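PDB 3QWX: cell death abnormality protein 2 from Caenorhabditis elegans, which acts as a Crk-family signalling adaptor, with SH2 and SH3 domains, required for engulfment of cell corpses and for cell migration, including that of the gonadal distal tip cells. Local coordinates for residues V121-L135 with T162-Q174. Residues are numbered along the deposited sequence; the frame is centred on the assembly and turned at random.
Sequences VVGTFKFTGERETDL and TTGLVPANYVQIQ
Tyr170 O takes a nearly straight hydrogen bond from Thr124 N (2.7 Å, 176° at the hydrogen), with the donor well above the carbonyl plane. Gly123 CA adds a CA-H...O contact to the same oxygen, and Thr124 OG1 lies 3.0 Å from it, brought there by a chi1 of 57° that sets the hydroxyl between the backbone N and carbonyl carbon. Next along, Val122 and Gln172 exchange a reciprocal pair of backbone bonds, closing strand 121-123 antiparallel onto 171-173. On one face of this ladder Thr124 CG2 rests on Gln172 CB; on the other, Val121 CG2 packs against Val171 CB.

Phe125, Phe127 and Tyr170 form an aromatic cluster in which both phenylalanines meet the Tyr170 ring edge-to-face, each turning its edge to the tyrosine. Phe127 is itself sandwiched: Pro167 CD sits 3.6 Å from its ring centroid as a CH-pi contact, while Gly129 N covers the opposite face. With CG anti to the backbone N (chi1 -179°), the Phe127 ring reaches across to that proline. Phe125, Phe127, Tyr170 and Pro167, the last two linked through the 3-10 segment 168-170, match the aromatics and proline that line the proline-rich-peptide groove of SH3 domains, and probably do so here.

Residues 124-135 are the first part of the RT loop, which runs on to strand 142-147. Beside the turn from Arg131 to Asp134, Asp134 OD2 accepts from both Glu130 N and Arg131 N, and the returning limb is tied to strand 163-167 by Leu165 N to Thr133 O (3.0 Å) and Leu135 N to Leu165 O (2.9 Å). Leu135 CB lies close over Gly164 CA, 3.7 Å away.

In the five-stranded SH3 sheet, strand 119-123 runs between 142-147 and 171-173, with Val121 packed on Leu143 and Ile145, while strand 163-167 forms the far edge beside 153-157.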
loop_
_atom_site.group_PDB
_atom_site.type_symbol
_atom_site.label_atom_id
_atom_site.label_comp_id
_atom_site.label_asym_id
_atom_site.label_seq_id
_atom_site.Cartn_x
_atom_site.Cartn_y
_atom_site.Cartn_z
ATOM N N VAL A 121 -0.138 18.879 8.659
ATOM C CA VAL A 121 -1.059 19.320 9.694
ATOM C C VAL A 121 -0.642 18.716 11.020
ATOM O O VAL A 121 0.156 17.780 11.058
ATOM C CB VAL A 121 -2.517 18.881 9.386
ATOM C CG1 VAL A 121 -3.015 19.514 8.093
ATOM C CG2 VAL A 121 -2.615 17.352 9.313
ATOM N N VAL A 122 -1.171 19.266 12.109
ATOM C CA VAL A 122 -1.039 18.630 13.410
ATOM C C VAL A 122 -2.421 18.408 14.011
ATOM O O VAL A 122 -3.338 19.214 13.801
ATOM C CB VAL A 122 -0.145 19.441 14.398
ATOM C CG1 VAL A 122 1.234 19.676 13.790
ATOM C CG2 VAL A 122 -0.802 20.757 14.762
ATOM N N GLY A 123 -2.558 17.311 14.753
ATOM C CA GLY A 123 -3.805 16.980 15.415
ATOM C C GLY A 123 -4.139 18.046 16.443
ATOM O O GLY A 123 -3.300 18.403 17.267
ATOM N N THR A 124 -5.353 18.577 16.384
ATOM C CA THR A 124 -5.769 19.604 17.342
ATOM C C THR A 124 -6.531 18.952 18.503
ATOM O O THR A 124 -6.656 19.522 19.589
ATOM C CB THR A 124 -6.633 20.694 16.689
ATOM O OG1 THR A 124 -7.779 20.092 16.083
ATOM C CG2 THR A 124 -5.843 21.446 15.630
ATOM N N PHE A 125 -7.040 17.751 18.256
ATOM C CA PHE A 125 -7.683 16.949 19.285
ATOM C C PHE A 125 -7.265 15.499 19.059
ATOM O O PHE A 125 -6.802 15.143 17.975
ATOM C CB PHE A 125 -9.213 17.074 19.209
ATOM C CG PHE A 125 -9.725 18.493 19.306
ATOM C CD1 PHE A 125 -9.976 19.232 18.162
ATOM C CD2 PHE A 125 -9.962 19.078 20.544
ATOM C CE1 PHE A 125 -10.439 20.535 18.244
ATOM C CE2 PHE A 125 -10.422 20.379 20.638
ATOM C CZ PHE A 125 -10.661 21.111 19.484
ATOM N N LYS A 126 -7.418 14.661 20.076
ATOM C CA LYS A 126 -7.155 13.239 19.904
ATOM C C LYS A 126 -8.274 12.594 19.077
ATOM O O LYS A 126 -9.445 12.951 19.202
ATOM C CB LYS A 126 -6.995 12.534 21.260
ATOM C CG LYS A 126 -8.217 11.745 21.693
ATOM C CD LYS A 126 -7.961 10.934 22.958
ATOM C CE LYS A 126 -9.275 10.689 23.700
ATOM N NZ LYS A 126 -9.092 9.967 24.998
ATOM N N PHE A 127 -7.906 11.643 18.229
ATOM C CA PHE A 127 -8.881 10.941 17.402
ATOM C C PHE A 127 -8.678 9.437 17.507
ATOM O O PHE A 127 -7.672 8.912 17.055
ATOM C CB PHE A 127 -8.775 11.390 15.937
ATOM C CG PHE A 127 -9.771 10.727 15.013
ATOM C CD1 PHE A 127 -11.136 10.811 15.259
ATOM C CD2 PHE A 127 -9.344 10.050 13.882
ATOM C CE1 PHE A 127 -12.054 10.214 14.405
ATOM C CE2 PHE A 127 -10.260 9.447 13.018
ATOM C CZ PHE A 127 -11.611 9.533 13.276
ATOM N N THR A 128 -9.642 8.745 18.101
ATOM C CA THR A 128 -9.527 7.303 18.296
ATOM C C THR A 128 -9.911 6.539 17.038
ATOM O O THR A 128 -9.548 5.376 16.881
ATOM C CB THR A 128 -10.443 6.825 19.422
ATOM O OG1 THR A 128 -11.810 6.994 19.021
ATOM C CG2 THR A 128 -10.180 7.628 20.698
ATOM N N GLY A 129 -10.641 7.201 16.147
ATOM C CA GLY A 129 -11.157 6.563 14.955
ATOM C C GLY A 129 -12.566 6.076 15.239
ATOM O O GLY A 129 -12.899 5.787 16.389
ATOM N N GLU A 130 -13.392 6.007 14.194
ATOM C CA GLU A 130 -14.764 5.523 14.312
ATOM C C GLU A 130 -14.928 4.240 13.491
ATOM O O GLU A 130 -15.654 3.330 13.886
ATOM C CB GLU A 130 -15.774 6.584 13.833
ATOM C CG GLU A 130 -15.681 7.960 14.505
ATOM C CD GLU A 130 -16.663 8.976 13.905
ATOM O OE1 GLU A 130 -16.937 10.009 14.557
ATOM O OE2 GLU A 130 -17.171 8.738 12.782
ATOM N N ARG A 131 -14.246 4.179 12.349
ATOM C CA ARG A 131 -14.257 2.992 11.489
ATOM C C ARG A 131 -12.841 2.479 11.279
ATOM O O ARG A 131 -11.869 3.166 11.597
ATOM C CB ARG A 131 -14.889 3.300 10.122
ATOM C CG ARG A 131 -16.290 3.890 10.189
ATOM C CD ARG A 131 -16.757 4.416 8.830
ATOM N NE ARG A 131 -18.077 5.038 8.926
ATOM C CZ ARG A 131 -18.765 5.492 7.882
ATOM N NH1 ARG A 131 -18.258 5.386 6.665
ATOM N NH2 ARG A 131 -19.964 6.040 8.050
ATOM N N GLU A 132 -12.728 1.282 10.717
ATOM C CA GLU A 132 -11.431 0.664 10.417
ATOM C C GLU A 132 -10.676 1.395 9.292
ATOM O O GLU A 132 -9.478 1.184 9.081
ATOM C CB GLU A 132 -11.638 -0.809 10.037
ATOM C CG GLU A 132 -12.605 -1.038 8.857
ATOM C CD GLU A 132 -14.007 -0.459 9.087
ATOM O OE1 GLU A 132 -14.673 -0.856 10.074
ATOM O OE2 GLU A 132 -14.442 0.395 8.275
ATOM N N THR A 133 -11.397 2.251 8.573
ATOM C CA THR A 133 -10.850 3.015 7.466
ATOM C C THR A 133 -10.198 4.306 7.970
ATOM O O THR A 133 -9.558 5.031 7.205
ATOM C CB THR A 133 -11.967 3.379 6.472
ATOM O OG1 THR A 133 -12.962 4.177 7.139
ATOM C CG2 THR A 133 -12.618 2.120 5.929
ATOM N N ASP A 134 -10.370 4.581 9.260
ATOM C CA ASP A 134 -9.900 5.827 9.856
ATOM C C ASP A 134 -8.482 5.693 10.388
ATOM O O ASP A 134 -8.043 4.603 10.713
ATOM C CB ASP A 134 -10.827 6.257 10.995
ATOM C CG ASP A 134 -12.245 6.545 10.523
ATOM O OD1 ASP A 134 -12.444 6.732 9.300
ATOM O OD2 ASP A 134 -13.153 6.579 11.380
ATOM N N LEU A 135 -7.776 6.814 10.480
ATOM C CA LEU A 135 -6.427 6.828 11.022
ATOM C C LEU A 135 -6.445 7.498 12.394
ATOM O O LEU A 135 -6.586 8.721 12.480
ATOM C CB LEU A 135 -5.487 7.585 10.072
ATOM C CG LEU A 135 -4.043 7.786 10.539
ATOM C CD1 LEU A 135 -3.305 6.438 10.670
ATOM C CD2 LEU A 135 -3.286 8.732 9.627
ATOM N N THR A 162 1.386 4.656 7.983
ATOM C CA THR A 162 -0.002 4.208 8.027
ATOM C C THR A 162 -0.969 5.279 7.511
ATOM O O THR A 162 -0.890 6.446 7.897
ATOM C CB THR A 162 -0.413 3.809 9.450
ATOM O OG1 THR A 162 0.590 2.952 10.005
ATOM C CG2 THR A 162 -1.767 3.082 9.450
ATOM N N THR A 163 -1.891 4.863 6.649
ATOM C CA THR A 163 -2.790 5.785 5.964
ATOM C C THR A 163 -4.251 5.544 6.359
ATOM O O THR A 163 -4.652 4.421 6.632
ATOM C CB THR A 163 -2.659 5.655 4.428
ATOM O OG1 THR A 163 -1.393 6.188 4.001
ATOM C CG2 THR A 163 -3.760 6.423 3.739
ATOM N N GLY A 164 -5.053 6.604 6.374
ATOM C CA GLY A 164 -6.458 6.465 6.687
ATOM C C GLY A 164 -7.125 7.826 6.747
ATOM O O GLY A 164 -6.464 8.845 6.639
ATOM N N LEU A 165 -8.432 7.830 6.959
ATOM C CA LEU A 165 -9.212 9.056 6.949
ATOM C C LEU A 165 -9.209 9.728 8.319
ATOM O O LEU A 165 -9.217 9.066 9.355
ATOM C CB LEU A 165 -10.658 8.765 6.536
ATOM C CG LEU A 165 -10.932 8.292 5.112
ATOM C CD1 LEU A 165 -12.404 7.940 4.950
ATOM C CD2 LEU A 165 -10.539 9.365 4.140
ATOM N N VAL A 166 -9.223 11.055 8.301
ATOM C CA VAL A 166 -9.209 11.854 9.514
ATOM C C VAL A 166 -10.212 13.000 9.349
ATOM O O VAL A 166 -10.448 13.473 8.229
ATOM C CB VAL A 166 -7.789 12.413 9.807
ATOM C CG1 VAL A 166 -6.773 11.285 9.944
ATOM C CG2 VAL A 166 -7.353 13.402 8.706
ATOM N N PRO A 167 -10.818 13.445 10.459
ATOM C CA PRO A 167 -11.764 14.561 10.360
ATOM C C PRO A 167 -11.023 15.867 10.117
ATOM O O PRO A 167 -10.042 16.146 10.811
ATOM C CB PRO A 167 -12.439 14.592 11.743
ATOM C CG PRO A 167 -12.061 13.327 12.426
ATOM C CD PRO A 167 -10.743 12.897 11.825
ATOM N N ALA A 168 -11.488 16.662 9.158
ATOM C CA ALA A 168 -10.838 17.932 8.837
ATOM C C ALA A 168 -10.836 18.907 10.017
ATOM O O ALA A 168 -9.902 19.711 10.169
ATOM C CB ALA A 168 -11.483 18.565 7.614
ATOM N N ASN A 169 -11.867 18.830 10.858
ATOM C CA ASN A 169 -11.965 19.706 12.034
ATOM C C ASN A 169 -11.108 19.248 13.224
ATOM O O ASN A 169 -11.155 19.843 14.304
ATOM C CB ASN A 169 -13.429 19.929 12.445
ATOM C CG ASN A 169 -14.131 18.651 12.885
ATOM O OD1 ASN A 169 -14.925 18.655 13.834
ATOM N ND2 ASN A 169 -13.867 17.566 12.188
ATOM N N TYR A 170 -10.315 18.196 13.014
ATOM C CA TYR A 170 -9.430 17.694 14.054
ATOM C C TYR A 170 -7.954 17.992 13.730
ATOM O O TYR A 170 -7.059 17.622 14.488
ATOM C CB TYR A 170 -9.613 16.184 14.226
ATOM C CG TYR A 170 -10.708 15.735 15.173
ATOM C CD1 TYR A 170 -12.037 16.125 14.985
ATOM C CD2 TYR A 170 -10.419 14.864 16.223
ATOM C CE1 TYR A 170 -13.045 15.688 15.844
ATOM C CE2 TYR A 170 -11.411 14.411 17.080
ATOM C CZ TYR A 170 -12.722 14.826 16.892
ATOM O OH TYR A 170 -13.693 14.370 17.754
ATOM N N VAL A 171 -7.708 18.635 12.591
ATOM C CA VAL A 171 -6.351 18.964 12.196
ATOM C C VAL A 171 -6.174 20.442 11.833
ATOM O O VAL A 171 -7.120 21.119 11.426
ATOM C CB VAL A 171 -5.857 18.070 11.016
ATOM C CG1 VAL A 171 -5.837 16.615 11.432
ATOM C CG2 VAL A 171 -6.733 18.258 9.801
ATOM N N GLN A 172 -4.946 20.922 11.971
ATOM C CA GLN A 172 -4.594 22.292 11.635
ATOM C C GLN A 172 -3.264 22.358 10.885
ATOM O O GLN A 172 -2.322 21.649 11.237
ATOM C CB GLN A 172 -4.462 23.084 12.927
ATOM C CG GLN A 172 -3.889 24.469 12.762
ATOM C CD GLN A 172 -3.694 25.140 14.107
ATOM O OE1 GLN A 172 -3.828 24.495 15.154
ATOM N NE2 GLN A 172 -3.379 26.436 14.092
ATOM N N ILE A 173 -3.173 23.224 9.879
ATOM C CA ILE A 173 -1.904 23.447 9.177
ATOM C C ILE A 173 -0.782 23.712 10.182
ATOM O O ILE A 173 -0.936 24.521 11.100
ATOM C CB ILE A 173 -1.993 24.621 8.178
ATOM C CG1 ILE A 173 -0.885 24.527 7.114
ATOM C CG2 ILE A 173 -1.982 25.961 8.912
ATOM C CD1 ILE A 173 0.522 24.893 7.600
ATOM N N GLN A 174 0.351 23.033 10.006
ATOM C CA GLN A 174 1.399 23.048 11.021
ATOM C C GLN A 174 2.111 24.394 11.109
ATOM O O GLN A 174 2.244 24.962 12.198
ATOM C CB GLN A 174 2.411 21.931 10.768
ATOM C CG GLN A 174 3.385 21.699 11.920
ATOM C CD GLN A 174 4.490 20.726 11.552
ATOM O OE1 GLN A 174 4.871 20.621 10.383
ATOM N NE2 GLN A 174 5.009 20.003 12.547
HETATM O O HOH W 1 -9.021 22.530 14.593
#